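Local structure of CRISPR-associated endonuclease Cas9 (Campylobacter jejuni subsp. jejuni serotype O:2, 5X2H) at residues I624-K628 against F757-N761; N693-A697 against I805-F811; V768-S773 against I799-I805. The protein is an RNA-guided endonuclease of bacterial antiviral defence that uses CRISPR RNA to recognise invading DNA and, in its full-length form, cuts its two strands with RuvC-like and HNH domains. One frame throughout, in Å; residues are numbered along the deposited sequence.

Contact 1: residues I624-K628 against F757-N761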
loop_
_atom_site.group_PDB
_atom_site.type_symbol
_atom_site.label_atom_id
_atom_site.label_comp_id
_atom_site.label_asym_id
_atom_site.label_seq_id
_atom_site.Cartn_x
_atom_site.Cartn_y
_atom_site.Cartn_z
ATOM N N ILE A 624 29.371 -19.505 7.397
ATOM C CA ILE A 624 28.230 -18.607 7.516
ATOM C C ILE A 624 27.082 -19.314 8.217
ATOM O O ILE A 624 26.768 -20.475 7.924
ATOM C CB ILE A 624 27.793 -18.115 6.127
ATOM C CG1 ILE A 624 28.924 -17.353 5.441
ATOM C CG2 ILE A 624 26.539 -17.253 6.225
ATOM C CD1 ILE A 624 28.633 -17.065 3.997
ATOM N N PHE A 625 26.444 -18.614 9.149
ATOM C CA PHE A 625 25.141 -19.010 9.666
ATOM C C PHE A 625 24.135 -17.974 9.183
ATOM O O PHE A 625 24.185 -16.811 9.600
ATOM C CB PHE A 625 25.141 -19.122 11.187
ATOM C CG PHE A 625 23.916 -19.793 11.733
ATOM C CD1 PHE A 625 23.830 -21.178 11.777
ATOM C CD2 PHE A 625 22.841 -19.045 12.180
ATOM C CE1 PHE A 625 22.699 -21.801 12.270
ATOM C CE2 PHE A 625 21.707 -19.662 12.674
ATOM C CZ PHE A 625 21.635 -21.041 12.720
ATOM N N VAL A 626 23.235 -18.398 8.293
ATOM C CA VAL A 626 22.293 -17.475 7.674
ATOM C C VAL A 626 21.398 -16.860 8.739
ATOM O O VAL A 626 20.791 -17.569 9.553
ATOM C CB VAL A 626 21.476 -18.204 6.597
ATOM C CG1 VAL A 626 20.496 -17.250 5.938
ATOM C CG2 VAL A 626 22.408 -18.825 5.566
ATOM N N SER A 627 21.307 -15.533 8.734
ATOM C CA SER A 627 20.561 -14.790 9.739
ATOM C C SER A 627 19.160 -14.476 9.233
ATOM O O SER A 627 18.995 -13.952 8.126
ATOM C CB SER A 627 21.283 -13.492 10.105
ATOM O OG SER A 627 20.504 -12.711 10.998
ATOM N N LYS A 628 18.158 -14.791 10.051
ATOM C CA LYS A 628 16.772 -14.444 9.801
ATOM C C LYS A 628 16.186 -13.812 11.056
ATOM O O LYS A 628 16.407 -14.315 12.163
ATOM C CB LYS A 628 15.938 -15.674 9.410
ATOM C CG LYS A 628 16.463 -16.446 8.213
ATOM C CD LYS A 628 15.498 -17.558 7.819
ATOM C CE LYS A 628 16.036 -18.373 6.653
ATOM N NZ LYS A 628 15.013 -19.302 6.101
ATOM N N PHE A 757 20.662 -26.639 15.713
ATOM C CA PHE A 757 20.072 -25.317 15.550
ATOM C C PHE A 757 19.176 -25.320 14.319
ATOM O O PHE A 757 19.626 -25.653 13.218
ATOM C CB PHE A 757 21.157 -24.252 15.410
ATOM C CG PHE A 757 21.914 -23.979 16.678
ATOM C CD1 PHE A 757 21.370 -23.167 17.660
ATOM C CD2 PHE A 757 23.173 -24.523 16.882
ATOM C CE1 PHE A 757 22.066 -22.905 18.827
ATOM C CE2 PHE A 757 23.872 -24.266 18.048
ATOM C CZ PHE A 757 23.318 -23.453 19.020
ATOM N N VAL A 758 17.909 -24.953 14.504
ATOM C CA VAL A 758 16.951 -24.860 13.411
ATOM C C VAL A 758 16.130 -23.593 13.597
ATOM O O VAL A 758 16.048 -23.031 14.692
ATOM C CB VAL A 758 16.017 -26.089 13.337
ATOM C CG1 VAL A 758 16.818 -27.369 13.091
ATOM C CG2 VAL A 758 15.190 -26.199 14.610
ATOM N N TYR A 759 15.519 -23.141 12.506
ATOM C CA TYR A 759 14.580 -22.029 12.558
ATOM C C TYR A 759 13.171 -22.576 12.756
ATOM O O TYR A 759 12.728 -23.450 12.002
ATOM C CB TYR A 759 14.651 -21.184 11.287
ATOM C CG TYR A 759 15.769 -20.167 11.278
ATOM C CD1 TYR A 759 15.735 -19.060 12.117
ATOM C CD2 TYR A 759 16.851 -20.304 10.421
ATOM C CE1 TYR A 759 16.754 -18.123 12.107
ATOM C CE2 TYR A 759 17.872 -19.373 10.402
ATOM C CZ TYR A 759 17.819 -18.286 11.247
ATOM O OH TYR A 759 18.836 -17.361 11.231
ATOM N N TYR A 760 12.481 -22.075 13.774
ATOM C CA TYR A 760 11.075 -22.398 13.962
ATOM C C TYR A 760 10.250 -21.726 12.872
ATOM O O TYR A 760 10.417 -20.534 12.603
ATOM C CB TYR A 760 10.617 -21.947 15.352
ATOM C CG TYR A 760 9.117 -21.838 15.521
ATOM C CD1 TYR A 760 8.361 -22.927 15.933
ATOM C CD2 TYR A 760 8.459 -20.637 15.283
ATOM C CE1 TYR A 760 6.991 -22.826 16.093
ATOM C CE2 TYR A 760 7.093 -20.526 15.435
ATOM C CZ TYR A 760 6.363 -21.621 15.839
ATOM O OH TYR A 760 5.000 -21.506 15.990
ATOM N N ASN A 761 9.365 -22.493 12.235
ATOM C CA ASN A 761 8.507 -21.974 11.172
ATOM C C ASN A 761 7.037 -21.936 11.544
ATOM O O ASN A 761 6.348 -20.973 11.209
ATOM C CB ASN A 761 8.669 -22.805 9.894
ATOM C CG ASN A 761 10.008 -22.591 9.223
ATOM O OD1 ASN A 761 10.680 -21.586 9.451
ATOM N ND2 ASN A 761 10.400 -23.537 8.382
#
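The phenolic oxygen of Tyr759 is gripped twice by the backbone of 624-628. It donates to the carbonyl of Val626, OH to O 2.6 Å, lying in the plane of that carbonyl on a lone pair, and it accepts from the amide of Lys628, N to OH 2.9 Å. The second bond is clearly bent, with 132° at the hydrogen, consistent with one oxygen serving both groups. One face of the ring is covered by Lys628, which lays its extended aliphatic chain across it, with CB 3.7 Å from CZ of Tyr759 and CD in CH-pi contact 4.0 Å from the ring centroid. CG of Lys628 stands anti to the carbonyl carbon (chi1 -56°), which carries the methylenes across the ring from the hydroxyl end toward CD2. Phe625 completes the contact more loosely. Its CE2 lies 4.0 Å from OH of Tyr759, and its CZ meets CB of Phe757 at 4.2 Å, while the Phe757 ring itself turns away to an edge-to-face pair with Tyr814. Phe625 also stacks on His775, and the hydroxyl of Ser627 is hydrogen-bonded to Ser817 and Arg36. Residues 624-628 also touch strand 29-37, on the RuvC side, through Val626 and Lys628, so they join it to strand 756-764 of the PAM-interacting domain. The hydroxyl of Tyr759 thus spends both its donor and acceptor roles on main-chain atoms, and these bonds, together with the Lys628 methylenes over the ring face, probably restrict the rotation of the phenol.

Contact 2: residues N693-A697 against I805-F811. With nucleotides of chain C.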
loop_
_atom_site.group_PDB
_atom_site.type_symbol
_atom_site.label_atom_id
_atom_site.label_comp_id
_atom_site.label_asym_id
_atom_site.label_seq_id
_atom_site.Cartn_x
_atom_site.Cartn_y
_atom_site.Cartn_z
ATOM N N ASN A 693 9.090 -32.902 32.840
ATOM C CA ASN A 693 9.949 -32.261 31.847
ATOM C C ASN A 693 9.367 -32.300 30.439
ATOM O O ASN A 693 10.083 -32.022 29.468
ATOM C CB ASN A 693 11.358 -32.865 31.850
ATOM C CG ASN A 693 12.076 -32.650 33.162
ATOM O OD1 ASN A 693 12.012 -31.567 33.743
ATOM N ND2 ASN A 693 12.759 -33.682 33.643
ATOM N N LYS A 694 8.087 -32.627 30.294
ATOM C CA LYS A 694 7.451 -32.610 28.986
ATOM C C LYS A 694 7.044 -31.190 28.612
ATOM O O LYS A 694 6.711 -30.368 29.471
ATOM C CB LYS A 694 6.235 -33.537 28.969
ATOM C CG LYS A 694 6.586 -35.003 29.186
ATOM C CD LYS A 694 5.350 -35.884 29.141
ATOM C CE LYS A 694 5.710 -37.357 29.263
ATOM N NZ LYS A 694 4.499 -38.229 29.232
ATOM N N PHE A 695 7.078 -30.904 27.314
ATOM C CA PHE A 695 6.822 -29.562 26.813
ATOM C C PHE A 695 5.378 -29.418 26.350
ATOM O O PHE A 695 4.738 -30.386 25.927
ATOM C CB PHE A 695 7.781 -29.214 25.671
ATOM C CG PHE A 695 9.214 -29.109 26.107
ATOM C CD1 PHE A 695 9.703 -27.930 26.644
ATOM C CD2 PHE A 695 10.066 -30.202 26.004
ATOM C CE1 PHE A 695 11.020 -27.833 27.058
ATOM C CE2 PHE A 695 11.384 -30.113 26.414
ATOM C CZ PHE A 695 11.864 -28.925 26.944
ATOM N N TYR A 696 4.870 -28.190 26.449
ATOM C CA TYR A 696 3.493 -27.867 26.112
ATOM C C TYR A 696 3.454 -26.494 25.456
ATOM O O TYR A 696 4.259 -25.614 25.777
ATOM C CB TYR A 696 2.596 -27.911 27.357
ATOM C CG TYR A 696 2.550 -29.277 28.008
ATOM C CD1 TYR A 696 3.456 -29.629 29.004
ATOM C CD2 TYR A 696 1.617 -30.226 27.611
ATOM C CE1 TYR A 696 3.424 -30.886 29.595
ATOM C CE2 TYR A 696 1.577 -31.486 28.197
ATOM C CZ TYR A 696 2.483 -31.809 29.188
ATOM O OH TYR A 696 2.448 -33.058 29.771
ATOM N N ALA A 697 2.516 -26.320 24.523
ATOM C CA ALA A 697 2.478 -25.129 23.687
ATOM C C ALA A 697 1.108 -24.473 23.739
ATOM O O ALA A 697 0.079 -25.148 23.633
ATOM C CB ALA A 697 2.831 -25.456 22.235
ATOM N N ILE A 805 6.665 -31.959 20.088
ATOM C CA ILE A 805 7.366 -31.165 21.090
ATOM C C ILE A 805 7.334 -31.801 22.477
ATOM O O ILE A 805 8.236 -31.531 23.284
ATOM C CB ILE A 805 6.792 -29.733 21.172
ATOM C CG1 ILE A 805 5.512 -29.715 22.009
ATOM C CG2 ILE A 805 6.499 -29.187 19.796
ATOM C CD1 ILE A 805 4.954 -28.335 22.233
ATOM N N GLN A 806 6.337 -32.639 22.771
ATOM C CA GLN A 806 6.087 -33.035 24.154
ATOM C C GLN A 806 7.280 -33.766 24.756
ATOM O O GLN A 806 7.640 -33.528 25.914
ATOM C CB GLN A 806 4.829 -33.901 24.231
ATOM C CG GLN A 806 4.329 -34.130 25.649
ATOM C CD GLN A 806 3.085 -35.000 25.697
ATOM O OE1 GLN A 806 2.213 -34.808 26.546
ATOM N NE2 GLN A 806 2.998 -35.964 24.786
ATOM N N ASN A 807 7.915 -34.648 23.985
ATOM C CA ASN A 807 8.990 -35.487 24.497
ATOM C C ASN A 807 10.355 -35.092 23.947
ATOM O O ASN A 807 11.273 -35.918 23.934
ATOM C CB ASN A 807 8.700 -36.958 24.196
ATOM C CG ASN A 807 7.419 -37.435 24.842
ATOM O OD1 ASN A 807 7.148 -37.136 26.005
ATOM N ND2 ASN A 807 6.612 -38.169 24.085
ATOM N N LEU A 808 10.508 -33.848 23.498
ATOM C CA LEU A 808 11.805 -33.381 23.027
ATOM C C LEU A 808 12.832 -33.462 24.149
ATOM O O LEU A 808 12.556 -33.091 25.293
ATOM C CB LEU A 808 11.700 -31.946 22.511
ATOM C CG LEU A 808 11.112 -31.741 21.113
ATOM C CD1 LEU A 808 10.991 -30.249 20.785
ATOM C CD2 LEU A 808 11.961 -32.450 20.076
ATOM N N LYS A 809 14.022 -33.964 23.815
ATOM C CA LYS A 809 15.082 -34.058 24.812
ATOM C C LYS A 809 15.714 -32.694 25.070
ATOM O O LYS A 809 16.073 -32.377 26.210
ATOM C CB LYS A 809 16.130 -35.076 24.358
ATOM C CG LYS A 809 17.327 -35.189 25.276
ATOM C CD LYS A 809 18.288 -36.272 24.800
ATOM C CE LYS A 809 19.533 -36.320 25.667
ATOM N NZ LYS A 809 20.439 -37.436 25.272
ATOM N N VAL A 810 15.848 -31.876 24.028
ATOM C CA VAL A 810 16.370 -30.517 24.135
ATOM C C VAL A 810 15.418 -29.584 23.398
ATOM O O VAL A 810 14.992 -29.885 22.277
ATOM C CB VAL A 810 17.797 -30.401 23.563
ATOM C CG1 VAL A 810 18.230 -28.941 23.483
ATOM C CG2 VAL A 810 18.773 -31.202 24.406
ATOM N N PHE A 811 15.074 -28.462 24.030
ATOM C CA PHE A 811 14.169 -27.479 23.428
ATOM C C PHE A 811 14.518 -26.128 24.055
ATOM O O PHE A 811 13.988 -25.764 25.108
ATOM C CB PHE A 811 12.711 -27.855 23.654
ATOM C CG PHE A 811 11.746 -27.132 22.755
ATOM C CD1 PHE A 811 12.202 -26.296 21.749
ATOM C CD2 PHE A 811 10.378 -27.281 22.923
ATOM C CE1 PHE A 811 11.311 -25.627 20.924
ATOM C CE2 PHE A 811 9.481 -26.615 22.099
ATOM C CZ PHE A 811 9.950 -25.788 21.098
ATOM O "O5'" DC C 1 6.690 -38.228 21.407
ATOM C "C5'" DC C 1 5.658 -38.565 20.496
ATOM C "C4'" DC C 1 6.238 -39.055 19.183
ATOM O "O4'" DC C 1 5.218 -39.773 18.442
ATOM C "C3'" DC C 1 6.728 -37.966 18.239
ATOM O "O3'" DC C 1 7.758 -38.494 17.405
ATOM C "C2'" DC C 1 5.464 -37.652 17.446
ATOM C "C1'" DC C 1 4.856 -39.044 17.286
ATOM N N1 DC C 1 3.371 -39.046 17.187
ATOM C C2 DC C 1 2.759 -39.395 15.980
ATOM O O2 DC C 1 3.466 -39.687 15.011
ATOM N N3 DC C 1 1.402 -39.401 15.908
ATOM C C4 DC C 1 0.674 -39.077 16.979
ATOM N N4 DC C 1 -0.658 -39.097 16.859
ATOM C C5 DC C 1 1.282 -38.721 18.220
ATOM C C6 DC C 1 2.620 -38.719 18.279
#
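Phe695 packs its ring against the type I turn of 805-811 and the start of the following strand, and here the contact is tight. CB of Phe811 sits over one face of the ring, 3.8 Å from its centroid, and the Phe811 ring follows edge-on toward that face, a T-shaped pair with centroids 5.3 Å apart and planes at 69°. The carbonyl oxygen of Leu808 lies at the rim of Phe695, in the ring plane, 3.4 Å from CE2. Phe811 reaches this position with CG anti to its own amide nitrogen (chi1 -164°), and it also packs on Phe737, edge-to-face, and on strand 744-748. Alongside, CD1 of Ile805 packs 3.6 Å from CB of Ala697, extending the apolar core toward strand 683-689. One backbone hydrogen bond joins the two segments: Phe695 N gives to Gln806 O over 3.0 Å, and it is supported by a CA-H...O contact from Lys694 to the same oxygen.

The outer side is looser and polar. The extended chain of Lys694 runs beside Asn807, pointing the same way, with CE 3.6 Å from OD1. Gln806, extended, brings OE1 beside the hydroxyl end of Tyr696, 3.7 Å from OH, with ring and amide planes 85° apart, a touch without a hydrogen bond. Asn807 turns its ND2 to the DNA, donating to O5' of DC1 of chain C at 2.7 Å. The arrangement is that of a type I beta turn, Ile805 to Leu808, against which Phe695 of strand 695-700, in a second sheet, packs, while Asn807 meets the end of a DNA strand. The classic beta bulge of Lys809 and Val810 opposite Gln748 then leads the chain into strand 810-816 of the PAM-interacting domain.

Contact 3: residues V768-S773 against I799-I805. With nucleotides of chain C.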
loop_
_atom_site.group_PDB
_atom_site.type_symbol
_atom_site.label_atom_id
_atom_site.label_comp_id
_atom_site.label_asym_id
_atom_site.label_seq_id
_atom_site.Cartn_x
_atom_site.Cartn_y
_atom_site.Cartn_z
ATOM N N VAL A 768 0.097 -30.874 17.497
ATOM C CA VAL A 768 0.964 -30.402 18.577
ATOM C C VAL A 768 2.421 -30.602 18.179
ATOM O O VAL A 768 3.218 -31.160 18.943
ATOM C CB VAL A 768 0.638 -31.116 19.907
ATOM C CG1 VAL A 768 1.199 -30.341 21.097
ATOM C CG2 VAL A 768 -0.867 -31.301 20.060
ATOM N N SER A 769 2.778 -30.161 16.974
ATOM C CA SER A 769 4.089 -30.443 16.410
ATOM C C SER A 769 4.657 -29.185 15.770
ATOM O O SER A 769 3.961 -28.183 15.582
ATOM C CB SER A 769 4.017 -31.574 15.380
ATOM O OG SER A 769 3.121 -31.236 14.335
ATOM N N LEU A 770 5.938 -29.255 15.422
ATOM C CA LEU A 770 6.666 -28.129 14.863
ATOM C C LEU A 770 7.009 -28.374 13.401
ATOM O O LEU A 770 7.168 -29.516 12.958
ATOM C CB LEU A 770 7.964 -27.866 15.630
ATOM C CG LEU A 770 7.907 -27.483 17.105
ATOM C CD1 LEU A 770 9.321 -27.385 17.665
ATOM C CD2 LEU A 770 7.149 -26.185 17.325
ATOM N N ILE A 771 7.123 -27.275 12.662
ATOM C CA ILE A 771 7.775 -27.243 11.361
ATOM C C ILE A 771 9.039 -26.412 11.531
ATOM O O ILE A 771 8.977 -25.274 12.014
ATOM C CB ILE A 771 6.863 -26.649 10.277
ATOM C CG1 ILE A 771 5.672 -27.575 10.001
ATOM C CG2 ILE A 771 7.659 -26.362 9.009
ATOM C CD1 ILE A 771 4.623 -26.967 9.061
ATOM N N VAL A 772 10.188 -26.985 11.170
ATOM C CA VAL A 772 11.470 -26.309 11.309
ATOM C C VAL A 772 12.241 -26.448 10.004
ATOM O O VAL A 772 11.951 -27.309 9.170
ATOM C CB VAL A 772 12.306 -26.858 12.489
ATOM C CG1 VAL A 772 11.509 -26.818 13.787
ATOM C CG2 VAL A 772 12.781 -28.267 12.197
ATOM N N SER A 773 13.242 -25.588 9.834
ATOM C CA SER A 773 14.015 -25.555 8.602
ATOM C C SER A 773 15.480 -25.297 8.918
ATOM O O SER A 773 15.829 -24.776 9.981
ATOM C CB SER A 773 13.483 -24.490 7.635
ATOM O OG SER A 773 13.491 -23.215 8.246
ATOM N N ILE A 799 13.421 -28.934 5.118
ATOM C CA ILE A 799 12.383 -28.595 6.082
ATOM C C ILE A 799 11.898 -29.878 6.738
ATOM O O ILE A 799 11.672 -30.885 6.059
ATOM C CB ILE A 799 11.211 -27.845 5.412
ATOM C CG1 ILE A 799 11.701 -26.553 4.748
ATOM C CG2 ILE A 799 10.128 -27.529 6.429
ATOM C CD1 ILE A 799 10.622 -25.829 3.942
ATOM N N ALA A 800 11.742 -29.842 8.057
ATOM C CA ALA A 800 11.228 -30.969 8.822
ATOM C C ALA A 800 9.878 -30.581 9.405
ATOM O O ALA A 800 9.782 -29.611 10.164
ATOM C CB ALA A 800 12.205 -31.374 9.925
ATOM N N LYS A 801 8.842 -31.336 9.052
ATOM C CA LYS A 801 7.479 -31.051 9.472
ATOM C C LYS A 801 6.994 -32.109 10.452
ATOM O O LYS A 801 7.449 -33.257 10.428
ATOM C CB LYS A 801 6.531 -31.000 8.269
ATOM C CG LYS A 801 7.063 -30.214 7.085
ATOM C CD LYS A 801 6.025 -30.122 5.981
ATOM C CE LYS A 801 6.525 -29.270 4.826
ATOM N NZ LYS A 801 5.440 -28.948 3.860
ATOM N N SER A 802 6.061 -31.706 11.318
ATOM C CA SER A 802 5.381 -32.615 12.242
ATOM C C SER A 802 6.352 -33.235 13.247
ATOM O O SER A 802 6.349 -34.447 13.476
ATOM C CB SER A 802 4.621 -33.711 11.485
ATOM O OG SER A 802 3.592 -33.175 10.676
ATOM N N ILE A 803 7.179 -32.393 13.863
ATOM C CA ILE A 803 8.086 -32.818 14.924
ATOM C C ILE A 803 7.403 -32.582 16.264
ATOM O O ILE A 803 7.146 -31.432 16.643
ATOM C CB ILE A 803 9.422 -32.069 14.858
ATOM C CG1 ILE A 803 10.087 -32.280 13.506
ATOM C CG2 ILE A 803 10.356 -32.533 15.970
ATOM C CD1 ILE A 803 11.225 -31.345 13.289
ATOM N N GLY A 804 7.125 -33.666 16.985
ATOM C CA GLY A 804 6.462 -33.543 18.274
ATOM C C GLY A 804 7.320 -32.799 19.284
ATOM O O GLY A 804 8.540 -32.971 19.346
ATOM N N ILE A 805 6.665 -31.959 20.088
ATOM C CA ILE A 805 7.366 -31.165 21.090
ATOM C C ILE A 805 7.334 -31.801 22.477
ATOM O O ILE A 805 8.236 -31.531 23.284
ATOM C CB ILE A 805 6.792 -29.733 21.172
ATOM C CG1 ILE A 805 5.512 -29.715 22.009
ATOM C CG2 ILE A 805 6.499 -29.187 19.796
ATOM C CD1 ILE A 805 4.954 -28.335 22.233
ATOM P P DT C 2 8.395 -37.623 16.214
ATOM O OP1 DT C 2 9.753 -38.154 15.960
ATOM O OP2 DT C 2 8.208 -36.187 16.526
ATOM O "O5'" DT C 2 7.478 -37.976 14.956
ATOM C "C5'" DT C 2 7.743 -37.384 13.698
ATOM C "C4'" DT C 2 7.352 -38.328 12.579
ATOM O "O4'" DT C 2 5.974 -38.741 12.758
ATOM C "C3'" DT C 2 7.416 -37.733 11.185
ATOM O "O3'" DT C 2 7.681 -38.759 10.250
ATOM C "C2'" DT C 2 6.012 -37.166 11.014
ATOM C "C1'" DT C 2 5.177 -38.237 11.704
ATOM N N1 DT C 2 3.904 -37.730 12.288
ATOM C C2 DT C 2 2.718 -37.949 11.621
ATOM O O2 DT C 2 2.646 -38.533 10.555
ATOM N N3 DT C 2 1.610 -37.451 12.248
ATOM C C4 DT C 2 1.567 -36.772 13.451
ATOM O O4 DT C 2 0.519 -36.366 13.937
ATOM C C5 DT C 2 2.844 -36.579 14.100
ATOM C C7 DT C 2 2.925 -35.854 15.412
ATOM C C6 DT C 2 3.937 -37.065 13.493
ATOM P P DG C 3 7.906 -38.403 8.704
ATOM O OP1 DG C 3 8.658 -39.532 8.107
ATOM O OP2 DG C 3 8.430 -37.019 8.612
ATOM O "O5'" DG C 3 6.430 -38.375 8.095
ATOM C "C5'" DG C 3 5.726 -39.586 7.897
ATOM C "C4'" DG C 3 4.624 -39.401 6.873
ATOM O "O4'" DG C 3 3.464 -38.804 7.509
ATOM C "C3'" DG C 3 4.980 -38.492 5.695
ATOM O "O3'" DG C 3 4.470 -39.054 4.492
ATOM C "C2'" DG C 3 4.284 -37.176 6.048
ATOM C "C1'" DG C 3 3.046 -37.676 6.773
ATOM N N9 DG C 3 2.477 -36.712 7.711
ATOM C C8 DG C 3 3.152 -35.958 8.640
ATOM N N7 DG C 3 2.372 -35.197 9.355
ATOM C C5 DG C 3 1.098 -35.466 8.871
ATOM C C6 DG C 3 -0.156 -34.941 9.262
ATOM O O6 DG C 3 -0.397 -34.101 10.140
ATOM N N1 DG C 3 -1.197 -35.488 8.514
ATOM C C2 DG C 3 -1.043 -36.425 7.518
ATOM N N2 DG C 3 -2.164 -36.839 6.907
ATOM N N3 DG C 3 0.125 -36.921 7.146
ATOM C C4 DG C 3 1.147 -36.398 7.863
HETATM O O HOH W 1 3.920 -29.446 12.343
#
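Two antiparallel strands, 769-773 and the outermost strand 799-804, pair here at the DNA-facing border of the six-stranded sheet. The hydrogen-bonded pair Val772 and Ala800 exchanges two bonds, Val772 N to Ala800 O and Ala800 N to Val772 O, both 2.8 Å, and Leu770 with Ile803 forms the other such pair. Between them the register slips by one residue at a G1 beta bulge, where Ser802 and Ile803 both face Leu770. Ile803 N meets Leu770 O at 3.0 Å in a virtually straight bond (178°) on a lone pair.

Apolar side chains close the face of Leu770 and Val772. CG of Leu770 presses on CG2 of Ile805 at a tight 3.5 Å, the two chains crossing at about a right angle, and CG2 of Val772 meets CD1 of Ile803 at 3.6 Å. With CG1 of Ile771 anti to the carbonyl carbon (chi1 -67°), that branch lies along Lys801 CB and CG2 meets CG2 of Ile799. Ser769 OG bonds to Thr767 and to a water that also takes a weak bond from Ser802 N.

At the bulge Ser802 has a positive phi (64°), and its OG donates to N7 of DG3 of chain C at 2.7 Å, while Gly804 N holds OP2 of DT2 of chain C at 2.8 Å. Base-edge and phosphate contacts made from one bulged edge strand are in keeping with the PAM-interacting domain of Cas9.

In the fold
From the N terminus, the chain leaves helix 615-622 and enters contact 1, whose partner 757-761 comes 129 residues later. Before that segment is reached, 693-697 opens contact 2, which closes only at 805-811, so contacts 1 and 2 cross. Contact 3 begins after contact 1 has closed and falls wholly within the span of contact 2, sharing Ile805 with it. Strands 756-764 and 769-773 are sheet neighbours, joining contacts 1 and 3 through backbone bonds of Tyr759 and Asn761, while Phe811 packs on Leu770 between contacts 2 and 3. One six-stranded sheet is thus tied to the RuvC region, to the three-stranded sheet of 695-700, and to DNA.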